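PDB 3DR5: putative O-Methyltransferase, which probably acts as an S-adenosyl-L-methionine-dependent O-methyltransferase, although its substrate is unknown. Local coordinates for residues A[65-70]-A[84-89]. Numbering follows the deposited sequence.
Sequences PAAGLV and LTCIDP
The carboxylate of Asp88 lies against Pro65, in the loop that leads into helix 67-77. Followed outward, the aspartate's CB hands on to a CG turned anti to the backbone N (chi1 -170°), which carries the carboxylate toward the proline and leaves Asp88 CG 4.0 Å from Pro65 CA. At the tip the two oxygens part company. Asp88 OD1 lies over one face of the Pro65 ring, closest to Pro65 CA at 3.6 Å and 4.0 Å from Pro65 CG, and the two side chains cross at about a right angle. OD2 is instead hydrogen-bonded to both Glu90 N and His93 ND1, the latter at the start of helix 91-103; these two bonds on OD2 probably limit the carboxylate's rotation and help keep OD1 over the proline.

Deeper in, the contact becomes wholly apolar. Ala67, in the first turn of helix 67-77, directs its methyl onto Cys86, where Ala67 CB meets Cys86 SG and Cys86 CB, each at 3.7 Å. The sulfur is turned anti to the carbonyl carbon of its own residue (chi1 -56°), which lays SG beside the Ala67 methyl, and Phe101 and Phe113 also pack on this cysteine. No hydrogen bond joins the two segments, which meet through van der Waals contact.

Together the segments belong to the first beta-alpha-beta unit of a Rossmann-like methyltransferase: the loop after strand 59-63 meets an acidic residue at the C-terminal side of the second strand. In class I methyltransferases an acidic residue there commonly binds the ribose of S-adenosyl-L-methionine, and Asp88 is placed consistently with that role.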
loop_
_atom_site.group_PDB
_atom_site.type_symbol
_atom_site.label_atom_id
_atom_site.label_comp_id
_atom_site.label_asym_id
_atom_site.label_seq_id
_atom_site.Cartn_x
_atom_site.Cartn_y
_atom_site.Cartn_z
ATOM N N PRO A 65 -9.901 -12.956 -13.812
ATOM C CA PRO A 65 -9.896 -14.315 -14.372
ATOM C C PRO A 65 -9.022 -15.240 -13.527
ATOM O O PRO A 65 -9.204 -16.448 -13.529
ATOM C CB PRO A 65 -9.302 -14.132 -15.767
ATOM C CG PRO A 65 -9.659 -12.741 -16.126
ATOM C CD PRO A 65 -9.544 -11.955 -14.835
ATOM N N ALA A 66 -8.052 -14.664 -12.829
ATOM C CA ALA A 66 -7.150 -15.444 -11.976
ATOM C C ALA A 66 -7.402 -15.110 -10.508
ATOM O O ALA A 66 -6.524 -14.613 -9.815
ATOM C CB ALA A 66 -5.699 -15.140 -12.325
ATOM N N ALA A 67 -8.607 -15.400 -10.032
ATOM C CA ALA A 67 -8.986 -15.113 -8.651
ATOM C C ALA A 67 -8.253 -15.963 -7.627
ATOM O O ALA A 67 -8.171 -15.599 -6.450
ATOM C CB ALA A 67 -10.494 -15.281 -8.483
ATOM N N GLY A 68 -7.725 -17.095 -8.083
ATOM C CA GLY A 68 -7.020 -17.989 -7.191
ATOM C C GLY A 68 -5.713 -17.413 -6.678
ATOM O O GLY A 68 -5.424 -17.478 -5.477
ATOM N N LEU A 69 -4.919 -16.858 -7.585
ATOM C CA LEU A 69 -3.642 -16.278 -7.206
ATOM C C LEU A 69 -3.909 -15.042 -6.338
ATOM O O LEU A 69 -3.469 -14.965 -5.197
ATOM C CB LEU A 69 -2.835 -15.902 -8.460
ATOM C CG LEU A 69 -1.531 -15.132 -8.215
ATOM C CD1 LEU A 69 -0.525 -16.002 -7.483
ATOM C CD2 LEU A 69 -0.964 -14.674 -9.542
ATOM N N VAL A 70 -4.638 -14.083 -6.889
ATOM C CA VAL A 70 -4.990 -12.858 -6.176
ATOM C C VAL A 70 -5.626 -13.137 -4.808
ATOM O O VAL A 70 -5.230 -12.537 -3.803
ATOM C CB VAL A 70 -5.966 -12.004 -7.027
ATOM C CG1 VAL A 70 -6.557 -10.860 -6.190
ATOM C CG2 VAL A 70 -5.237 -11.447 -8.232
ATOM N N LEU A 84 -13.992 -13.917 1.016
ATOM C CA LEU A 84 -13.434 -13.398 -0.223
ATOM C C LEU A 84 -14.480 -13.757 -1.271
ATOM O O LEU A 84 -14.887 -14.917 -1.398
ATOM C CB LEU A 84 -12.096 -14.065 -0.592
ATOM C CG LEU A 84 -11.608 -13.801 -2.030
ATOM C CD1 LEU A 84 -11.229 -12.329 -2.215
ATOM C CD2 LEU A 84 -10.408 -14.695 -2.309
ATOM N N THR A 85 -14.942 -12.757 -2.007
ATOM C CA THR A 85 -15.929 -12.970 -3.055
ATOM C C THR A 85 -15.210 -12.816 -4.391
ATOM O O THR A 85 -14.691 -11.745 -4.709
ATOM C CB THR A 85 -17.080 -11.948 -2.949
ATOM O OG1 THR A 85 -17.795 -12.171 -1.728
ATOM C CG2 THR A 85 -18.027 -12.072 -4.129
ATOM N N CYS A 86 -15.174 -13.899 -5.162
ATOM C CA CYS A 86 -14.528 -13.903 -6.469
ATOM C C CYS A 86 -15.590 -13.805 -7.550
ATOM O O CYS A 86 -16.650 -14.419 -7.454
ATOM C CB CYS A 86 -13.723 -15.186 -6.664
ATOM S SG CYS A 86 -12.491 -15.492 -5.381
ATOM N N ILE A 87 -15.297 -13.033 -8.588
ATOM C CA ILE A 87 -16.248 -12.838 -9.674
ATOM C C ILE A 87 -15.654 -12.991 -11.071
ATOM O O ILE A 87 -14.756 -12.230 -11.458
ATOM C CB ILE A 87 -16.881 -11.429 -9.620
ATOM C CG1 ILE A 87 -17.322 -11.097 -8.192
ATOM C CG2 ILE A 87 -18.051 -11.346 -10.601
ATOM C CD1 ILE A 87 -18.046 -9.772 -8.064
ATOM N N ASP A 88 -16.146 -13.983 -11.809
ATOM C CA ASP A 88 -15.736 -14.205 -13.190
ATOM C C ASP A 88 -16.812 -15.071 -13.867
ATOM O O ASP A 88 -17.382 -15.963 -13.243
ATOM C CB ASP A 88 -14.363 -14.888 -13.290
ATOM C CG ASP A 88 -13.831 -14.907 -14.726
ATOM O OD1 ASP A 88 -13.376 -13.852 -15.210
ATOM O OD2 ASP A 88 -13.896 -15.970 -15.375
ATOM N N PRO A 89 -17.114 -14.799 -15.147
ATOM C CA PRO A 89 -18.125 -15.546 -15.912
ATOM C C PRO A 89 -17.719 -16.916 -16.451
ATOM O O PRO A 89 -18.575 -17.704 -16.859
ATOM C CB PRO A 89 -18.477 -14.588 -17.048
ATOM C CG PRO A 89 -17.186 -13.880 -17.310
ATOM C CD PRO A 89 -16.598 -13.651 -15.920
#